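Local coordinates for ferritin (PDB 3VNX), which probably oxidises iron(II) and stores the product as mineral iron within a hollow shell of 24 four-helix-bundle subunits, at residues H91-Y96 and C158-G163; R87-M92 and L166-D171; I48-T53 and K136-K141. One frame throughout, in Å; residues are numbered along the deposited sequence.

Interaction 1 of 3, residues H91-Y96 and C158-G163; sequences HMLMDY and CDFVEG. With CA (calcium ion), chain B; CA (calcium ion), chain E.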
loop_
_atom_site.group_PDB
_atom_site.type_symbol
_atom_site.label_atom_id
_atom_site.label_comp_id
_atom_site.label_asym_id
_atom_site.label_seq_id
_atom_site.Cartn_x
_atom_site.Cartn_y
_atom_site.Cartn_z
ATOM N N HIS A 91 29.194 -35.802 -7.964
ATOM C CA HIS A 91 29.632 -34.776 -7.014
ATOM C C HIS A 91 29.249 -35.047 -5.545
ATOM O O HIS A 91 30.037 -34.768 -4.625
ATOM C CB HIS A 91 29.108 -33.401 -7.441
ATOM C CG HIS A 91 29.652 -32.271 -6.623
ATOM N ND1 HIS A 91 30.948 -31.816 -6.750
ATOM C CD2 HIS A 91 29.077 -31.507 -5.657
ATOM C CE1 HIS A 91 31.148 -30.819 -5.903
ATOM N NE2 HIS A 91 30.029 -30.612 -5.233
ATOM N N MET A 92 28.043 -35.570 -5.318
ATOM C CA MET A 92 27.572 -35.892 -3.966
ATOM C C MET A 92 28.396 -37.052 -3.395
ATOM O O MET A 92 28.706 -37.102 -2.190
ATOM C CB MET A 92 26.068 -36.249 -3.974
ATOM C CG MET A 92 25.116 -35.107 -4.387
ATOM S SD MET A 92 23.576 -35.622 -5.221
ATOM C CE MET A 92 22.606 -36.297 -3.869
ATOM N N LEU A 93 28.743 -37.996 -4.268
ATOM C CA LEU A 93 29.543 -39.136 -3.831
ATOM C C LEU A 93 30.929 -38.645 -3.449
ATOM O O LEU A 93 31.465 -39.044 -2.425
ATOM C CB LEU A 93 29.611 -40.213 -4.913
ATOM C CG LEU A 93 28.286 -40.956 -5.090
ATOM C CD1 LEU A 93 28.244 -41.672 -6.429
ATOM C CD2 LEU A 93 28.081 -41.929 -3.927
ATOM N N MET A 94 31.480 -37.745 -4.255
ATOM C CA MET A 94 32.794 -37.179 -3.972
ATOM C C MET A 94 32.755 -36.425 -2.657
ATOM O O MET A 94 33.665 -36.533 -1.823
ATOM C CB MET A 94 33.236 -36.273 -5.123
ATOM C CG MET A 94 33.273 -37.013 -6.461
ATOM S SD MET A 94 33.363 -35.967 -7.921
ATOM C CE MET A 94 34.940 -35.137 -7.641
ATOM N N ASP A 95 31.678 -35.678 -2.464
ATOM C CA ASP A 95 31.480 -34.949 -1.225
ATOM C C ASP A 95 31.480 -35.890 -0.009
ATOM O O ASP A 95 32.140 -35.631 0.999
ATOM C CB ASP A 95 30.181 -34.158 -1.304
ATOM C CG ASP A 95 29.805 -33.521 0.021
ATOM O OD1 ASP A 95 30.567 -32.656 0.513
ATOM O OD2 ASP A 95 28.745 -33.886 0.572
ATOM N N TYR A 96 30.752 -36.993 -0.102
ATOM C CA TYR A 96 30.760 -37.939 1.005
ATOM C C TYR A 96 32.158 -38.511 1.214
ATOM O O TYR A 96 32.592 -38.689 2.358
ATOM C CB TYR A 96 29.735 -39.072 0.815
ATOM C CG TYR A 96 29.451 -39.798 2.113
ATOM C CD1 TYR A 96 28.626 -39.216 3.080
ATOM C CD2 TYR A 96 30.033 -41.052 2.396
ATOM C CE1 TYR A 96 28.369 -39.853 4.301
ATOM C CE2 TYR A 96 29.779 -41.704 3.619
ATOM C CZ TYR A 96 28.943 -41.095 4.564
ATOM O OH TYR A 96 28.667 -41.704 5.766
ATOM N N CYS A 158 25.922 -46.803 4.838
ATOM C CA CYS A 158 24.706 -47.468 4.367
ATOM C C CYS A 158 23.556 -46.486 4.317
ATOM O O CYS A 158 22.885 -46.349 3.288
ATOM C CB CYS A 158 24.324 -48.647 5.268
ATOM S SG CYS A 158 25.475 -50.036 5.144
ATOM N N ASP A 159 23.341 -45.803 5.441
ATOM C CA ASP A 159 22.274 -44.824 5.558
ATOM C C ASP A 159 22.412 -43.781 4.458
ATOM O O ASP A 159 21.432 -43.420 3.797
ATOM C CB ASP A 159 22.313 -44.157 6.934
ATOM C CG ASP A 159 21.234 -43.097 7.102
ATOM O OD1 ASP A 159 20.032 -43.449 7.084
ATOM O OD2 ASP A 159 21.597 -41.905 7.254
ATOM N N PHE A 160 23.642 -43.322 4.251
ATOM C CA PHE A 160 23.907 -42.334 3.223
ATOM C C PHE A 160 23.512 -42.833 1.846
ATOM O O PHE A 160 22.873 -42.111 1.078
ATOM C CB PHE A 160 25.373 -41.896 3.199
ATOM C CG PHE A 160 25.731 -41.149 1.953
ATOM C CD1 PHE A 160 25.254 -39.859 1.745
ATOM C CD2 PHE A 160 26.483 -41.749 0.956
ATOM C CE1 PHE A 160 25.543 -39.168 0.571
ATOM C CE2 PHE A 160 26.778 -41.068 -0.221
ATOM C CZ PHE A 160 26.308 -39.777 -0.412
ATOM N N VAL A 161 23.899 -44.067 1.533
ATOM C CA VAL A 161 23.675 -44.613 0.205
ATOM C C VAL A 161 22.204 -44.912 -0.028
ATOM O O VAL A 161 21.671 -44.649 -1.111
ATOM C CB VAL A 161 24.507 -45.908 -0.042
ATOM C CG1 VAL A 161 24.009 -46.651 -1.282
ATOM C CG2 VAL A 161 25.980 -45.579 -0.178
ATOM N N GLU A 162 21.541 -45.459 0.981
ATOM C CA GLU A 162 20.186 -45.960 0.750
ATOM C C GLU A 162 19.146 -44.851 0.807
ATOM O O GLU A 162 18.178 -44.854 0.046
ATOM C CB GLU A 162 19.843 -47.139 1.676
ATOM C CG GLU A 162 20.141 -46.891 3.127
ATOM C CD GLU A 162 20.551 -48.148 3.879
ATOM O OE1 GLU A 162 20.617 -48.071 5.121
ATOM O OE2 GLU A 162 20.810 -49.199 3.244
ATOM N N GLY A 163 19.365 -43.883 1.681
ATOM C CA GLY A 163 18.442 -42.770 1.794
ATOM C C GLY A 163 18.613 -41.769 0.670
ATOM O O GLY A 163 17.712 -40.982 0.384
HETATM CA CA CA B . 19.126 -45.923 7.680
HETATM CA CA CA E . 21.280 -48.901 7.755
#

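Interaction 2 of 3, residues R87-M92 and L166-D171; sequences REHAHM and LSEQVD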
loop_
_atom_site.group_PDB
_atom_site.type_symbol
_atom_site.label_atom_id
_atom_site.label_comp_id
_atom_site.label_asym_id
_atom_site.label_seq_id
_atom_site.Cartn_x
_atom_site.Cartn_y
_atom_site.Cartn_z
ATOM N N ARG A 87 25.882 -36.004 -13.121
ATOM C CA ARG A 87 27.166 -35.412 -12.750
ATOM C C ARG A 87 27.107 -34.918 -11.316
ATOM O O ARG A 87 28.079 -35.028 -10.572
ATOM C CB ARG A 87 27.529 -34.263 -13.692
ATOM C CG ARG A 87 28.760 -33.493 -13.279
ATOM C CD ARG A 87 29.266 -32.617 -14.421
ATOM N NE ARG A 87 30.338 -31.704 -14.015
ATOM C CZ ARG A 87 30.146 -30.528 -13.419
ATOM N NH1 ARG A 87 28.906 -30.112 -13.133
ATOM N NH2 ARG A 87 31.193 -29.762 -13.105
ATOM N N GLU A 88 25.950 -34.378 -10.932
ATOM C CA GLU A 88 25.710 -33.978 -9.553
ATOM C C GLU A 88 25.673 -35.197 -8.624
ATOM O O GLU A 88 26.113 -35.122 -7.482
ATOM C CB GLU A 88 24.426 -33.131 -9.445
ATOM C CG GLU A 88 23.974 -32.788 -8.003
ATOM C CD GLU A 88 24.975 -31.945 -7.181
ATOM O OE1 GLU A 88 25.103 -32.206 -5.955
ATOM O OE2 GLU A 88 25.617 -31.019 -7.738
ATOM N N HIS A 89 25.157 -36.321 -9.112
ATOM C CA HIS A 89 25.224 -37.552 -8.332
ATOM C C HIS A 89 26.675 -37.913 -8.027
ATOM O O HIS A 89 27.005 -38.269 -6.888
ATOM C CB HIS A 89 24.518 -38.709 -9.037
ATOM C CG HIS A 89 23.027 -38.572 -9.075
ATOM N ND1 HIS A 89 22.241 -39.248 -9.983
ATOM C CD2 HIS A 89 22.181 -37.837 -8.315
ATOM C CE1 HIS A 89 20.974 -38.936 -9.781
ATOM N NE2 HIS A 89 20.908 -38.079 -8.776
ATOM N N ALA A 90 27.536 -37.811 -9.044
ATOM C CA ALA A 90 28.968 -38.041 -8.868
ATOM C C ALA A 90 29.553 -37.078 -7.838
ATOM O O ALA A 90 30.305 -37.483 -6.938
ATOM C CB ALA A 90 29.705 -37.921 -10.201
ATOM N N HIS A 91 29.194 -35.802 -7.964
ATOM C CA HIS A 91 29.632 -34.776 -7.014
ATOM C C HIS A 91 29.249 -35.047 -5.545
ATOM O O HIS A 91 30.037 -34.768 -4.625
ATOM C CB HIS A 91 29.108 -33.401 -7.441
ATOM C CG HIS A 91 29.652 -32.271 -6.623
ATOM N ND1 HIS A 91 30.948 -31.816 -6.750
ATOM C CD2 HIS A 91 29.077 -31.507 -5.657
ATOM C CE1 HIS A 91 31.148 -30.819 -5.903
ATOM N NE2 HIS A 91 30.029 -30.612 -5.233
ATOM N N MET A 92 28.043 -35.570 -5.318
ATOM C CA MET A 92 27.572 -35.892 -3.966
ATOM C C MET A 92 28.396 -37.052 -3.395
ATOM O O MET A 92 28.706 -37.102 -2.190
ATOM C CB MET A 92 26.068 -36.249 -3.974
ATOM C CG MET A 92 25.116 -35.107 -4.387
ATOM S SD MET A 92 23.576 -35.622 -5.221
ATOM C CE MET A 92 22.606 -36.297 -3.869
ATOM N N LEU A 166 20.240 -44.489 -3.703
ATOM C CA LEU A 166 19.543 -45.751 -3.896
ATOM C C LEU A 166 18.060 -45.459 -4.034
ATOM O O LEU A 166 17.435 -45.828 -5.023
ATOM C CB LEU A 166 19.782 -46.695 -2.719
ATOM C CG LEU A 166 19.896 -48.201 -2.997
ATOM C CD1 LEU A 166 19.512 -49.015 -1.762
ATOM C CD2 LEU A 166 19.055 -48.624 -4.184
ATOM N N SER A 167 17.514 -44.782 -3.026
ATOM C CA SER A 167 16.093 -44.470 -2.964
ATOM C C SER A 167 15.643 -43.646 -4.165
ATOM O O SER A 167 14.555 -43.873 -4.722
ATOM C CB SER A 167 15.776 -43.710 -1.676
ATOM O OG SER A 167 14.413 -43.322 -1.645
ATOM N N GLU A 168 16.469 -42.677 -4.551
ATOM C CA GLU A 168 16.168 -41.872 -5.725
ATOM C C GLU A 168 16.150 -42.718 -7.010
ATOM O O GLU A 168 15.343 -42.480 -7.914
ATOM C CB GLU A 168 17.174 -40.726 -5.856
ATOM C CG GLU A 168 17.002 -39.610 -4.828
ATOM C CD GLU A 168 18.250 -38.726 -4.701
ATOM O OE1 GLU A 168 18.734 -38.534 -3.559
ATOM O OE2 GLU A 168 18.757 -38.234 -5.740
ATOM N N GLN A 169 17.042 -43.705 -7.083
ATOM C CA GLN A 169 17.186 -44.503 -8.289
ATOM C C GLN A 169 15.909 -45.308 -8.522
ATOM O O GLN A 169 15.488 -45.514 -9.670
ATOM C CB GLN A 169 18.432 -45.393 -8.210
ATOM C CG GLN A 169 18.714 -46.184 -9.474
ATOM C CD GLN A 169 18.969 -45.302 -10.693
ATOM O OE1 GLN A 169 19.957 -44.574 -10.753
ATOM N NE2 GLN A 169 18.086 -45.384 -11.679
ATOM N N VAL A 170 15.261 -45.713 -7.434
ATOM C CA VAL A 170 13.960 -46.366 -7.540
ATOM C C VAL A 170 12.965 -45.487 -8.309
ATOM O O VAL A 170 12.376 -45.919 -9.301
ATOM C CB VAL A 170 13.397 -46.720 -6.145
ATOM C CG1 VAL A 170 11.973 -47.272 -6.254
ATOM C CG2 VAL A 170 14.320 -47.720 -5.446
ATOM N N ASP A 171 12.786 -44.248 -7.857
ATOM C CA ASP A 171 11.918 -43.308 -8.558
ATOM C C ASP A 171 12.357 -43.154 -10.012
ATOM O O ASP A 171 11.541 -43.199 -10.932
ATOM C CB ASP A 171 11.969 -41.938 -7.884
ATOM C CG ASP A 171 11.521 -41.976 -6.433
ATOM O OD1 ASP A 171 10.583 -42.741 -6.126
ATOM O OD2 ASP A 171 12.107 -41.230 -5.607
#

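Interaction 3 of 3, residues I48-T53 and K136-K141; sequences INIEYT and KLNFQK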
loop_
_atom_site.group_PDB
_atom_site.type_symbol
_atom_site.label_atom_id
_atom_site.label_comp_id
_atom_site.label_asym_id
_atom_site.label_seq_id
_atom_site.Cartn_x
_atom_site.Cartn_y
_atom_site.Cartn_z
ATOM N N ILE A 48 31.354 -43.252 -8.170
ATOM C CA ILE A 48 31.593 -41.943 -8.765
ATOM C C ILE A 48 31.816 -42.085 -10.274
ATOM O O ILE A 48 31.162 -41.403 -11.080
ATOM C CB ILE A 48 32.782 -41.213 -8.121
ATOM C CG1 ILE A 48 32.377 -40.665 -6.758
ATOM C CG2 ILE A 48 33.249 -40.069 -9.008
ATOM C CD1 ILE A 48 33.519 -40.493 -5.794
ATOM N N ASN A 49 32.719 -42.984 -10.660
ATOM C CA ASN A 49 33.036 -43.150 -12.075
ATOM C C ASN A 49 31.830 -43.600 -12.887
ATOM O O ASN A 49 31.695 -43.248 -14.059
ATOM C CB ASN A 49 34.206 -44.128 -12.271
ATOM C CG ASN A 49 34.535 -44.369 -13.749
ATOM O OD1 ASN A 49 34.346 -45.474 -14.267
ATOM N ND2 ASN A 49 35.021 -43.330 -14.432
ATOM N N ILE A 50 30.955 -44.381 -12.261
ATOM C CA ILE A 50 29.766 -44.888 -12.942
ATOM C C ILE A 50 28.764 -43.759 -13.238
ATOM O O ILE A 50 28.174 -43.699 -14.325
ATOM C CB ILE A 50 29.115 -46.017 -12.123
ATOM C CG1 ILE A 50 30.100 -47.181 -11.984
ATOM C CG2 ILE A 50 27.801 -46.476 -12.759
ATOM C CD1 ILE A 50 29.517 -48.424 -11.380
ATOM N N GLU A 51 28.585 -42.857 -12.271
ATOM C CA GLU A 51 27.671 -41.731 -12.437
ATOM C C GLU A 51 28.285 -40.792 -13.446
ATOM O O GLU A 51 27.613 -40.312 -14.381
ATOM C CB GLU A 51 27.443 -40.981 -11.113
ATOM C CG GLU A 51 26.890 -41.820 -9.958
ATOM C CD GLU A 51 25.400 -42.193 -10.091
ATOM O OE1 GLU A 51 24.933 -43.020 -9.273
ATOM O OE2 GLU A 51 24.690 -41.676 -10.986
ATOM N N TYR A 52 29.574 -40.536 -13.262
ATOM C CA TYR A 52 30.282 -39.659 -14.187
ATOM C C TYR A 52 30.208 -40.179 -15.627
ATOM O O TYR A 52 29.991 -39.391 -16.545
ATOM C CB TYR A 52 31.726 -39.408 -13.744
ATOM C CG TYR A 52 32.076 -37.935 -13.619
ATOM C CD1 TYR A 52 31.869 -37.064 -14.688
ATOM C CD2 TYR A 52 32.614 -37.414 -12.438
ATOM C CE1 TYR A 52 32.178 -35.707 -14.589
ATOM C CE2 TYR A 52 32.942 -36.056 -12.325
ATOM C CZ TYR A 52 32.718 -35.206 -13.410
ATOM O OH TYR A 52 33.033 -33.856 -13.333
ATOM N N THR A 53 30.347 -41.489 -15.831
ATOM C CA THR A 53 30.234 -42.070 -17.174
ATOM C C THR A 53 28.830 -41.878 -17.738
ATOM O O THR A 53 28.654 -41.449 -18.886
ATOM C CB THR A 53 30.559 -43.588 -17.199
ATOM O OG1 THR A 53 31.946 -43.790 -16.922
ATOM C CG2 THR A 53 30.243 -44.182 -18.561
ATOM N N LYS A 136 18.259 -49.083 -14.753
ATOM C CA LYS A 136 18.170 -50.389 -14.067
ATOM C C LYS A 136 19.564 -50.904 -13.706
ATOM O O LYS A 136 19.808 -51.335 -12.572
ATOM C CB LYS A 136 17.424 -51.421 -14.919
ATOM C CG LYS A 136 15.957 -51.035 -15.191
ATOM C CD LYS A 136 15.285 -51.928 -16.235
ATOM C CE LYS A 136 14.783 -53.231 -15.628
ATOM N NZ LYS A 136 14.162 -54.157 -16.631
ATOM N N LEU A 137 20.482 -50.831 -14.672
ATOM C CA LEU A 137 21.866 -51.196 -14.422
ATOM C C LEU A 137 22.382 -50.422 -13.208
ATOM O O LEU A 137 22.945 -51.016 -12.277
ATOM C CB LEU A 137 22.734 -50.882 -15.644
ATOM C CG LEU A 137 23.976 -51.758 -15.847
ATOM C CD1 LEU A 137 25.001 -51.068 -16.737
ATOM C CD2 LEU A 137 24.603 -52.187 -14.531
ATOM N N ASN A 138 22.198 -49.099 -13.210
ATOM C CA ASN A 138 22.738 -48.311 -12.115
ATOM C C ASN A 138 22.068 -48.611 -10.775
ATOM O O ASN A 138 22.683 -48.467 -9.726
ATOM C CB ASN A 138 22.704 -46.820 -12.400
ATOM C CG ASN A 138 23.669 -46.059 -11.514
ATOM O OD1 ASN A 138 24.631 -46.638 -11.025
ATOM N ND2 ASN A 138 23.414 -44.775 -11.287
ATOM N N PHE A 139 20.808 -49.035 -10.819
ATOM C CA PHE A 139 20.108 -49.456 -9.619
ATOM C C PHE A 139 20.864 -50.635 -9.000
ATOM O O PHE A 139 21.118 -50.679 -7.783
ATOM C CB PHE A 139 18.678 -49.846 -9.973
ATOM C CG PHE A 139 17.838 -50.244 -8.795
ATOM C CD1 PHE A 139 18.162 -49.830 -7.514
ATOM C CD2 PHE A 139 16.705 -51.026 -8.980
ATOM C CE1 PHE A 139 17.376 -50.203 -6.427
ATOM C CE2 PHE A 139 15.911 -51.393 -7.920
ATOM C CZ PHE A 139 16.251 -50.983 -6.626
ATOM N N GLN A 140 21.259 -51.579 -9.842
ATOM C CA GLN A 140 22.015 -52.719 -9.340
ATOM C C GLN A 140 23.406 -52.291 -8.860
ATOM O O GLN A 140 23.862 -52.721 -7.790
ATOM C CB GLN A 140 22.092 -53.820 -10.395
ATOM C CG GLN A 140 20.755 -54.521 -10.577
ATOM C CD GLN A 140 20.529 -55.039 -11.991
ATOM O OE1 GLN A 140 20.143 -56.194 -12.179
ATOM N NE2 GLN A 140 20.766 -54.189 -12.991
ATOM N N LYS A 141 24.073 -51.430 -9.631
ATOM C CA LYS A 141 25.355 -50.892 -9.170
ATOM C C LYS A 141 25.169 -50.284 -7.780
ATOM O O LYS A 141 25.951 -50.551 -6.863
ATOM C CB LYS A 141 25.916 -49.848 -10.136
ATOM C CG LYS A 141 26.383 -50.408 -11.464
ATOM C CD LYS A 141 27.493 -51.449 -11.276
ATOM C CE LYS A 141 28.008 -51.994 -12.620
ATOM N NZ LYS A 141 29.383 -52.592 -12.506
#

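Interaction 1 of 3, residues H91-Y96 and C158-G163
The helical segments 91-96 and 158-163 run antiparallel at 170°, their axes 12.0 Å apart, and the CA atoms of Tyr-96 and Phe-160 come within 8.4 Å of each other. Aromatic side chains fill this wide gap. The two rings form an offset stack, nearly parallel (6° between planes), with centroids 4.1 Å apart. They slide past each other in opposite directions, so each ring also lies over the other residue's CB: Tyr-96 CB sits 4.0 Å from the centroid of Phe-160, a CH-pi contact that Phe-160 CB returns on the face of Tyr-96. Both residues hold CG anti to the backbone N, which sends the rings across the gap between helices 73-99 and 155-201 of the ferritin four-helix bundle. At the edge of the Phe-160 ring, Leu-93 CD2 meets CE2 at 4.0 Å. An alanine in place of Tyr-96 would probably leave one face of Phe-160 without its stacking partner and let that ring turn. Away from the ring stack, Asp-159 OD1 binds one calcium ion at 2.7 Å and Glu-162 OE1 another at 2.8 Å, acidic positions consistent with the three-fold channel of the ferritin shell.

Interaction 2 of 3, residues R87-M92 and L166-D171
His-89 and Glu-168 both carry CG anti to the carbonyl carbon and beside the backbone N (chi1 -70° and -72°), and from CG onward the glutamate chain is extended; these settings bring an imidazole and a carboxylate close from CA atoms 10.4 Å apart. The meeting is a sparse one, burying 79 Å² in all. His-89 NE2 approaches Glu-168 OE2 to 3.7 Å, with the ring and carboxylate planes turned 60° against each other. The other oxygen is turned away from the ring: Glu-168 OE1 lies 5.7 Å from His-89 NE2. Met-92, on the same helix as His-89, also has its CB directed toward 166-171, but its approach to Glu-168 is doubtful because it was modelled in two conformers.

Helices 73-99 and 155-201 thus face each other here through polar ends rather than an apolar seam, in the middle of the bundle where ferritins with oxidase activity keep their diiron site. The His-89 side chain lies about 3 Å from a bound calcium ion, and its ND1 makes a weak hydrogen bond with Glu-86 OE1. Next to Glu-168 along its helix, Gln-169 is tied through NE2 to Glu-135 OE1. A carboxylate oxygen close to the imidazole, without a hydrogen bond between them, is likely to add to a local field that favours cations around the metal site.

Interaction 3 of 3, residues I48-T53 and K136-K141
Asn-138 ND2 donates a nearly straight hydrogen bond to Glu-51 OE1 (3.1 Å, 169° at the hydrogen), joining helices 38-66 and 123-151, two antiparallel members of the ferritin four-helix bundle. The acceptor lies close to the amide plane of Asn-138, yet the donor comes at Glu-51 OE1 from above the carboxylate, 46° out of its plane; the two side chains meet at about a right angle. Beside this bond, the methyl Ile-50 CG2 lies 3.6 Å from the amide oxygen Asn-138 OD1, and the apolar part of the contact is the tip of the longer branch, Ile-50 CD1, resting against the methylenes of Lys-141, 3.6 Å from CD and 3.7 Å from CG.

Torsions set both groups in place. Asn-138 holds CG anti to its own N (chi1 -160°), directing the amide at helix 38-66, while the bend of Glu-51 at chi2 carries its carboxylate across, although its CB points neither toward nor away from the partner helix. The Glu-51 side chain lies about 3 Å from a bound calcium ion, with Glu-86 OE2 close to its OE2, consistent with a ferritin ferroxidase centre. Further out, Lys-141 NZ forms a weak, long ion pair with Glu-14 of a neighbouring subunit. Gln-47 probably helps to position the inner pair: its NE2 hydrogen-bonds to both Glu-51 OE1 and Asn-138 OD1.

How the interactions relate
Interactions 1 and 2 are successive levels of one helix pair, 73-99 with 155-201, their centres about 8 Å apart and His-91 and Met-92 common to both. Interaction 3 joins the other two helices of the bundle, about 9 Å from interaction 2 and 13 Å from interaction 1, centre to centre. It meets the latter through Leu-93 CB, 3.4 Å from Ile-48 CG1. Interactions 2 and 3 converge on the probable ferroxidase site: His-89 CB stands 3.6 Å from Glu-51 OE2, and both side chains lie about 3 Å from bound calcium. Interaction 1 instead leads outward along helix 155-201 to the separate calcium ions of Asp-159 and Glu-162.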